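Local coordinates for protein putative mandelate racemase/muconate lactonizing enzyme (Bordetella bronchiseptica, PDB 3DDM) that is of unknown function but belongs to the enolase superfamily, joining an N-terminal capping domain to a beta/alpha barrel, at residues Ile147-Ser152 and Gly333-Asp338; Glu169-Phe174 and Ala353-Gly358; Pro12-Ala17 and Glu44-Asp49. The protein carries 1 engineered substitution. All blocks are in the same frame, centred on the assembly; numbering follows the deposited sequence.

Contact 1: Ile147-Ser152 and Gly333-Asp338; sequences IGVYAS and GLLGVD. Engineered in segment 333-338: G336 (natural residue Glu).
V149 pairs with L335 in a buried parallel strand contact that joins the first and last parallel strands of the barrel, 146-154 and 334-338. Four main-chain bonds step along it. G148 O takes the N-H of L335, and L335 O takes that of Y150 in a bond bent to 139°. Farther on, V337 N reaches Y150 O almost straight at 2.9 Å, and V337 O accepts from S152 N. This closes the ring of eight parallel strands of the modified TIM barrel, (beta/alpha)7beta, of the mandelate racemase/muconate lactonizing branch of the enolase superfamily. Its two faces differ. On the outward face V149 CB packs on V337 CG2 at 4.1 Å, while V149 CG1 lies 4.3 Å from L335 CD1. L335 continues outward onto L316 and L323 of helix 313-325.

Inside the barrel lies the Y150 ring. Its CG stands between the backbone N and the carbonyl carbon (chi1 71°), which swings the ring across the neighbouring strand. There the CA of G336, an engineered residue (Glu in the natural sequence), sits over one face, 3.5 Å from the ring centroid, as a CH-pi contact. The carbonyl O of L334 lies at the ring edge, in its plane, and L334 CB touches Y150 CD1 at 3.9 Å. The Y150 hydroxyl is hydrogen-bonded to K175 of the adjoining strand 174-177. At the far end D338 forms a salt bridge with R38 of strand 37-46.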
loop_
_atom_site.group_PDB
_atom_site.type_symbol
_atom_site.label_atom_id
_atom_site.label_comp_id
_atom_site.label_asym_id
_atom_site.label_seq_id
_atom_site.Cartn_x
_atom_site.Cartn_y
_atom_site.Cartn_z
ATOM N N ILE A 147 33.602 6.099 -5.391
ATOM C CA ILE A 147 32.745 4.994 -5.794
ATOM C C ILE A 147 32.508 4.948 -7.303
ATOM O O ILE A 147 32.685 5.939 -8.003
ATOM C CB ILE A 147 31.369 5.061 -5.077
ATOM C CG1 ILE A 147 30.577 6.265 -5.579
ATOM C CG2 ILE A 147 31.555 5.153 -3.566
ATOM C CD1 ILE A 147 29.257 6.472 -4.849
ATOM N N GLY A 148 32.110 3.783 -7.799
ATOM C CA GLY A 148 31.823 3.639 -9.214
ATOM C C GLY A 148 30.336 3.856 -9.485
ATOM O O GLY A 148 29.512 3.778 -8.563
ATOM N N VAL A 149 29.990 4.144 -10.736
ATOM C CA VAL A 149 28.596 4.359 -11.115
ATOM C C VAL A 149 28.303 3.710 -12.463
ATOM O O VAL A 149 29.224 3.277 -13.173
ATOM C CB VAL A 149 28.247 5.863 -11.235
ATOM C CG1 VAL A 149 28.597 6.582 -9.964
ATOM C CG2 VAL A 149 28.978 6.482 -12.411
ATOM N N TYR A 150 27.019 3.626 -12.804
ATOM C CA TYR A 150 26.605 3.071 -14.087
ATOM C C TYR A 150 25.367 3.805 -14.585
ATOM O O TYR A 150 24.547 4.267 -13.797
ATOM C CB TYR A 150 26.355 1.546 -13.998
ATOM C CG TYR A 150 25.124 1.065 -13.231
ATOM C CD1 TYR A 150 25.193 0.760 -11.862
ATOM C CD2 TYR A 150 23.895 0.888 -13.885
ATOM C CE1 TYR A 150 24.067 0.288 -11.167
ATOM C CE2 TYR A 150 22.769 0.422 -13.205
ATOM C CZ TYR A 150 22.859 0.122 -11.847
ATOM O OH TYR A 150 21.741 -0.344 -11.180
ATOM N N ALA A 151 25.265 3.958 -15.898
ATOM C CA ALA A 151 24.119 4.621 -16.498
ATOM C C ALA A 151 23.011 3.592 -16.361
ATOM O O ALA A 151 23.113 2.477 -16.885
ATOM C CB ALA A 151 24.394 4.933 -17.970
ATOM N N SER A 152 21.956 3.959 -15.649
ATOM C CA SER A 152 20.866 3.032 -15.404
ATOM C C SER A 152 19.582 3.364 -16.129
ATOM O O SER A 152 19.187 4.519 -16.208
ATOM C CB SER A 152 20.594 2.963 -13.898
ATOM O OG SER A 152 19.556 2.054 -13.605
ATOM N N GLY A 333 31.170 -2.433 -5.537
ATOM C CA GLY A 333 29.787 -2.034 -5.714
ATOM C C GLY A 333 29.641 -0.872 -6.676
ATOM O O GLY A 333 30.514 -0.009 -6.753
ATOM N N LEU A 334 28.541 -0.840 -7.421
ATOM C CA LEU A 334 28.311 0.244 -8.366
ATOM C C LEU A 334 26.990 0.927 -8.085
ATOM O O LEU A 334 25.969 0.265 -7.887
ATOM C CB LEU A 334 28.332 -0.277 -9.803
ATOM C CG LEU A 334 29.658 -0.884 -10.283
ATOM C CD1 LEU A 334 29.662 -0.976 -11.792
ATOM C CD2 LEU A 334 30.819 -0.017 -9.826
ATOM N N LEU A 335 27.020 2.257 -8.049
ATOM C CA LEU A 335 25.827 3.052 -7.797
ATOM C C LEU A 335 25.214 3.383 -9.147
ATOM O O LEU A 335 25.902 3.883 -10.037
ATOM C CB LEU A 335 26.213 4.323 -7.037
ATOM C CG LEU A 335 25.173 5.359 -6.584
ATOM C CD1 LEU A 335 25.051 6.440 -7.616
ATOM C CD2 LEU A 335 23.837 4.697 -6.315
ATOM N N GLY A 336 23.927 3.074 -9.306
ATOM C CA GLY A 336 23.240 3.331 -10.559
ATOM C C GLY A 336 22.634 4.716 -10.604
ATOM O O GLY A 336 21.971 5.148 -9.662
ATOM N N VAL A 337 22.863 5.418 -11.705
ATOM C CA VAL A 337 22.345 6.766 -11.875
ATOM C C VAL A 337 21.401 6.781 -13.072
ATOM O O VAL A 337 21.722 6.220 -14.129
ATOM C CB VAL A 337 23.502 7.774 -12.124
ATOM C CG1 VAL A 337 22.971 9.198 -12.142
ATOM C CG2 VAL A 337 24.568 7.614 -11.051
ATOM N N ASP A 338 20.238 7.410 -12.894
ATOM C CA ASP A 338 19.231 7.523 -13.954
ATOM C C ASP A 338 19.873 8.046 -15.243
ATOM O O ASP A 338 20.503 9.100 -15.246
ATOM C CB ASP A 338 18.131 8.491 -13.518
ATOM C CG ASP A 338 16.855 8.332 -14.323
ATOM O OD1 ASP A 338 16.926 7.911 -15.502
ATOM O OD2 ASP A 338 15.777 8.641 -13.769
#

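Contact 2: Glu169-Phe174 and Ala353-Gly358; sequences EGYRAF and ATLHEG
L355 lays its CD2 methyl over one face of the Y171 ring, toward the rim, 4.3 Å from the centroid, a CH-pi contact. With CG anti to the backbone N (chi1 171°), the isobutyl group extends toward the 169-174 segment, so that CD2 also meets the main-chain O of E169 at 3.6 Å and CD1 rests near G170 O. One backbone bond links the loops: G358 N donates to G170 O at 3.0 Å, weakly, since the bond is bent to 129°. Beside it the CG of R172 packs against G358 N at 3.7 Å.

G170, at phi 128°, closes helix 159-169 with a Schellman motif and turns its carbonyl toward 353-358 at the N-terminal end of the barrel strands, just before its own chain enters strand 174-177. R172 curls back over the same turn. Its NH1 bonds to Y171 O at 2.6 Å, coming from above the carbonyl plane, and also reaches A167 O in the helix; G170 O lies over one face of the guanidinium. Farther out, the Y171 ring is backed by V149 and V337 of the barrel wall and by L352, while G358 leads straight into strand 359-361.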
loop_
_atom_site.group_PDB
_atom_site.type_symbol
_atom_site.label_atom_id
_atom_site.label_comp_id
_atom_site.label_asym_id
_atom_site.label_seq_id
_atom_site.Cartn_x
_atom_site.Cartn_y
_atom_site.Cartn_z
ATOM N N GLU A 169 29.575 11.268 -21.690
ATOM C CA GLU A 169 29.408 12.030 -20.461
ATOM C C GLU A 169 30.347 11.542 -19.372
ATOM O O GLU A 169 30.610 12.269 -18.424
ATOM C CB GLU A 169 27.959 11.957 -19.985
ATOM C CG GLU A 169 27.013 12.777 -20.849
ATOM C CD GLU A 169 25.548 12.400 -20.675
ATOM O OE1 GLU A 169 25.082 12.284 -19.521
ATOM O OE2 GLU A 169 24.856 12.235 -21.703
ATOM N N GLY A 170 30.851 10.316 -19.503
ATOM C CA GLY A 170 31.774 9.799 -18.504
ATOM C C GLY A 170 31.456 8.441 -17.901
ATOM O O GLY A 170 32.207 7.934 -17.070
ATOM N N TYR A 171 30.351 7.839 -18.323
ATOM C CA TYR A 171 29.938 6.546 -17.803
ATOM C C TYR A 171 30.697 5.364 -18.394
ATOM O O TYR A 171 30.870 5.273 -19.608
ATOM C CB TYR A 171 28.441 6.380 -18.028
ATOM C CG TYR A 171 27.635 7.234 -17.089
ATOM C CD1 TYR A 171 27.498 6.878 -15.751
ATOM C CD2 TYR A 171 27.070 8.434 -17.514
ATOM C CE1 TYR A 171 26.828 7.690 -14.853
ATOM C CE2 TYR A 171 26.399 9.262 -16.623
ATOM C CZ TYR A 171 26.286 8.883 -15.291
ATOM O OH TYR A 171 25.674 9.713 -14.382
ATOM N N ARG A 172 31.144 4.456 -17.524
ATOM C CA ARG A 172 31.890 3.276 -17.949
ATOM C C ARG A 172 31.167 1.955 -17.617
ATOM O O ARG A 172 31.789 0.891 -17.575
ATOM C CB ARG A 172 33.290 3.288 -17.316
ATOM C CG ARG A 172 34.155 4.478 -17.723
ATOM C CD ARG A 172 34.497 4.436 -19.211
ATOM N NE ARG A 172 35.041 5.702 -19.709
ATOM C CZ ARG A 172 34.315 6.676 -20.260
ATOM N NH1 ARG A 172 33.002 6.552 -20.402
ATOM N NH2 ARG A 172 34.908 7.785 -20.678
ATOM N N ALA A 173 29.859 2.034 -17.382
ATOM C CA ALA A 173 29.026 0.864 -17.080
ATOM C C ALA A 173 27.589 1.241 -17.441
ATOM O O ALA A 173 27.168 2.379 -17.230
ATOM C CB ALA A 173 29.128 0.490 -15.606
ATOM N N PHE A 174 26.837 0.290 -17.990
ATOM C CA PHE A 174 25.470 0.570 -18.424
ATOM C C PHE A 174 24.467 -0.546 -18.124
ATOM O O PHE A 174 24.831 -1.722 -18.071
ATOM C CB PHE A 174 25.480 0.845 -19.934
ATOM C CG PHE A 174 26.564 1.797 -20.362
ATOM C CD1 PHE A 174 26.320 3.166 -20.443
ATOM C CD2 PHE A 174 27.857 1.333 -20.588
ATOM C CE1 PHE A 174 27.353 4.063 -20.736
ATOM C CE2 PHE A 174 28.895 2.221 -20.878
ATOM C CZ PHE A 174 28.647 3.587 -20.951
ATOM N N ALA A 353 29.446 16.111 -10.476
ATOM C CA ALA A 353 30.377 17.037 -11.117
ATOM C C ALA A 353 31.832 16.554 -10.995
ATOM O O ALA A 353 32.739 17.118 -11.614
ATOM C CB ALA A 353 30.221 18.434 -10.525
ATOM N N THR A 354 32.046 15.504 -10.203
ATOM C CA THR A 354 33.382 14.946 -10.037
ATOM C C THR A 354 33.509 13.700 -10.896
ATOM O O THR A 354 34.550 13.042 -10.884
ATOM C CB THR A 354 33.682 14.531 -8.572
ATOM O OG1 THR A 354 33.012 13.304 -8.278
ATOM C CG2 THR A 354 33.218 15.594 -7.596
ATOM N N LEU A 355 32.454 13.378 -11.643
ATOM C CA LEU A 355 32.455 12.186 -12.491
ATOM C C LEU A 355 33.626 12.143 -13.457
ATOM O O LEU A 355 33.662 12.868 -14.452
ATOM C CB LEU A 355 31.148 12.074 -13.279
ATOM C CG LEU A 355 31.126 10.988 -14.365
ATOM C CD1 LEU A 355 31.355 9.619 -13.739
ATOM C CD2 LEU A 355 29.800 11.038 -15.112
ATOM N N HIS A 356 34.582 11.277 -13.162
ATOM C CA HIS A 356 35.753 11.137 -14.001
ATOM C C HIS A 356 36.133 9.667 -14.046
ATOM O O HIS A 356 36.328 9.032 -13.004
ATOM C CB HIS A 356 36.903 11.981 -13.438
ATOM C CG HIS A 356 38.063 12.126 -14.376
ATOM N ND1 HIS A 356 37.905 12.311 -15.735
ATOM C CD2 HIS A 356 39.400 12.154 -14.146
ATOM C CE1 HIS A 356 39.092 12.446 -16.301
ATOM N NE2 HIS A 356 40.016 12.355 -15.358
ATOM N N GLU A 357 36.214 9.129 -15.261
ATOM C CA GLU A 357 36.565 7.731 -15.461
ATOM C C GLU A 357 35.548 6.845 -14.747
ATOM O O GLU A 357 35.889 6.019 -13.908
ATOM C CB GLU A 357 37.988 7.482 -14.937
ATOM C CG GLU A 357 38.465 6.038 -15.013
ATOM C CD GLU A 357 38.484 5.360 -13.650
ATOM O OE1 GLU A 357 38.707 4.126 -13.597
ATOM O OE2 GLU A 357 38.280 6.070 -12.634
ATOM N N GLY A 358 34.283 7.045 -15.082
ATOM C CA GLY A 358 33.225 6.262 -14.477
ATOM C C GLY A 358 33.167 6.244 -12.958
ATOM O O GLY A 358 32.508 5.372 -12.386
#

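Contact 3: Pro12-Ala17 and Glu44-Asp49; sequences PARVRA and EVEDSD
A13 and R14 both face E46, making a classic beta bulge at the start of strand 14-23. E46 O is gripped twice, by A13 N at 2.9 Å and weakly by R14 N at 3.5 Å, while E46 N returns a nearly straight bond to R14 O. R14 with E46, at the bulge, is a hydrogen-bonded pair; beyond it V15 with V45 is a non-hydrogen-bonded pair and R16 with E44 hydrogen-bonded again.

The two faces of the sheet differ sharply. V15 CG2 packs on V45 CG1 at 4.2 Å, and P12 CB touches the same methyl; these side chains meet helices 65-81 and 110-131, which cover that face of the three-stranded sheet of the N-terminal domain. On the other face R14 joins two glutamates in a salt-bridge network. Its chain runs out with CG anti to the backbone N (chi1 174°) and turns at chi3, carrying the guanidinium across to strand 37-46. NH1 meets E46 OE1 at 2.8 Å, with the flat groups inclined 53° to each other. NH2 reaches E44 OE1 at 3.4 Å, a weak bond lying near the guanidinium plane, although the E44 carboxylate is turned almost perpendicular to it. R16 CG lies over one guanidinium face, 3.5 Å above the plane, and E46 CB lies at its edge.

At the turn, D47 OD2 accepts from S48 N, and OD1 forms a salt bridge with R131. With R14 placed between them, the carboxylates of E44 and E46 probably both stay ionised, their mutual repulsion offset by the shared positive charge.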
loop_
_atom_site.group_PDB
_atom_site.type_symbol
_atom_site.label_atom_id
_atom_site.label_comp_id
_atom_site.label_asym_id
_atom_site.label_seq_id
_atom_site.Cartn_x
_atom_site.Cartn_y
_atom_site.Cartn_z
ATOM N N PRO A 12 13.541 15.746 17.398
ATOM C CA PRO A 12 12.808 16.397 16.308
ATOM C C PRO A 12 11.848 17.439 16.857
ATOM O O PRO A 12 11.252 17.232 17.912
ATOM C CB PRO A 12 12.080 15.233 15.650
ATOM C CG PRO A 12 12.996 14.080 15.900
ATOM C CD PRO A 12 13.378 14.284 17.331
ATOM N N ALA A 13 11.693 18.549 16.143
ATOM C CA ALA A 13 10.806 19.616 16.583
ATOM C C ALA A 13 9.835 20.041 15.492
ATOM O O ALA A 13 8.676 20.355 15.763
ATOM C CB ALA A 13 11.622 20.807 17.033
ATOM N N ARG A 14 10.320 20.063 14.257
ATOM C CA ARG A 14 9.504 20.450 13.118
ATOM C C ARG A 14 9.877 19.528 11.975
ATOM O O ARG A 14 11.055 19.272 11.746
ATOM C CB ARG A 14 9.777 21.911 12.750
ATOM C CG ARG A 14 9.093 22.394 11.477
ATOM C CD ARG A 14 9.288 23.903 11.283
ATOM N NE ARG A 14 9.646 24.256 9.907
ATOM C CZ ARG A 14 10.819 23.974 9.334
ATOM N NH1 ARG A 14 11.765 23.333 10.015
ATOM N NH2 ARG A 14 11.046 24.324 8.072
ATOM N N VAL A 15 8.873 19.010 11.275
ATOM C CA VAL A 15 9.106 18.096 10.157
ATOM C C VAL A 15 8.249 18.503 8.965
ATOM O O VAL A 15 7.023 18.407 9.015
ATOM C CB VAL A 15 8.754 16.647 10.549
ATOM C CG1 VAL A 15 9.007 15.720 9.380
ATOM C CG2 VAL A 15 9.564 16.220 11.758
ATOM N N ARG A 16 8.885 18.953 7.890
ATOM C CA ARG A 16 8.132 19.376 6.713
ATOM C C ARG A 16 8.483 18.590 5.462
ATOM O O ARG A 16 9.615 18.127 5.297
ATOM C CB ARG A 16 8.347 20.871 6.451
ATOM C CG ARG A 16 8.100 21.736 7.672
ATOM C CD ARG A 16 8.044 23.226 7.339
ATOM N NE ARG A 16 6.860 23.573 6.550
ATOM C CZ ARG A 16 6.410 24.816 6.373
ATOM N NH1 ARG A 16 7.044 25.847 6.933
ATOM N NH2 ARG A 16 5.321 25.025 5.637
ATOM N N ALA A 17 7.498 18.442 4.583
ATOM C CA ALA A 17 7.686 17.726 3.332
ATOM C C ALA A 17 7.381 18.670 2.180
ATOM O O ALA A 17 6.399 19.404 2.223
ATOM C CB ALA A 17 6.763 16.526 3.276
ATOM N N GLU A 44 12.622 17.659 5.443
ATOM C CA GLU A 44 13.595 18.328 6.293
ATOM C C GLU A 44 13.155 18.224 7.733
ATOM O O GLU A 44 12.060 18.642 8.081
ATOM C CB GLU A 44 13.744 19.804 5.912
ATOM C CG GLU A 44 12.476 20.630 6.038
ATOM C CD GLU A 44 12.735 22.125 5.883
ATOM O OE1 GLU A 44 13.623 22.658 6.577
ATOM O OE2 GLU A 44 12.040 22.773 5.076
ATOM N N VAL A 45 14.001 17.635 8.565
ATOM C CA VAL A 45 13.695 17.507 9.977
ATOM C C VAL A 45 14.512 18.517 10.768
ATOM O O VAL A 45 15.742 18.495 10.719
ATOM C CB VAL A 45 14.040 16.116 10.512
ATOM C CG1 VAL A 45 13.793 16.082 12.022
ATOM C CG2 VAL A 45 13.206 15.059 9.794
ATOM N N GLU A 46 13.835 19.409 11.484
ATOM C CA GLU A 46 14.534 20.399 12.288
ATOM C C GLU A 46 14.681 19.928 13.729
ATOM O O GLU A 46 13.724 19.484 14.365
ATOM C CB GLU A 46 13.817 21.744 12.283
ATOM C CG GLU A 46 14.693 22.846 12.859
ATOM C CD GLU A 46 13.968 24.162 13.004
ATOM O OE1 GLU A 46 13.304 24.580 12.030
ATOM O OE2 GLU A 46 14.069 24.783 14.087
ATOM N N ASP A 47 15.903 20.049 14.222
ATOM C CA ASP A 47 16.294 19.661 15.567
ATOM C C ASP A 47 15.725 20.620 16.609
ATOM O O ASP A 47 15.217 21.695 16.277
ATOM C CB ASP A 47 17.819 19.693 15.636
ATOM C CG ASP A 47 18.373 18.875 16.758
ATOM O OD1 ASP A 47 19.619 18.790 16.847
ATOM O OD2 ASP A 47 17.575 18.319 17.543
ATOM N N SER A 48 15.823 20.226 17.872
ATOM C CA SER A 48 15.355 21.059 18.976
ATOM C C SER A 48 16.359 22.204 19.170
ATOM O O SER A 48 16.054 23.202 19.822
ATOM C CB SER A 48 15.264 20.235 20.258
ATOM O OG SER A 48 16.529 19.682 20.579
ATOM N N ASP A 49 17.557 22.045 18.607
ATOM C CA ASP A 49 18.593 23.071 18.697
ATOM C C ASP A 49 18.601 23.927 17.426
ATOM O O ASP A 49 19.426 24.836 17.282
ATOM C CB ASP A 49 19.978 22.439 18.881
ATOM C CG ASP A 49 20.108 21.649 20.184
ATOM O OD1 ASP A 49 19.334 21.913 21.139
ATOM O OD2 ASP A 49 21.005 20.773 20.253
#

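In the fold
Contact 3 comes first along the chain and lies in the N-terminal domain; contacts 1 and 2 follow, their segments alternating, 147-152, 169-174, 333-338, 353-358. These two are neighbours, centres about 9 Å apart; contact 2 hangs on the strand 146-154 that contact 1 uses: A151 N lies 2.8 Å from A173 O and V149 N 3.3 Å from G358 O, probable hydrogen bonds. The first barrel strand touches the last parallel strand, the approach to the second and the chain returning after the barrel. Contact 3 is about 31 Å from contact 1 and 36 Å from contact 2, centre to centre, yet its strand 37-46 also carries R38, which ties that sheet to the barrel.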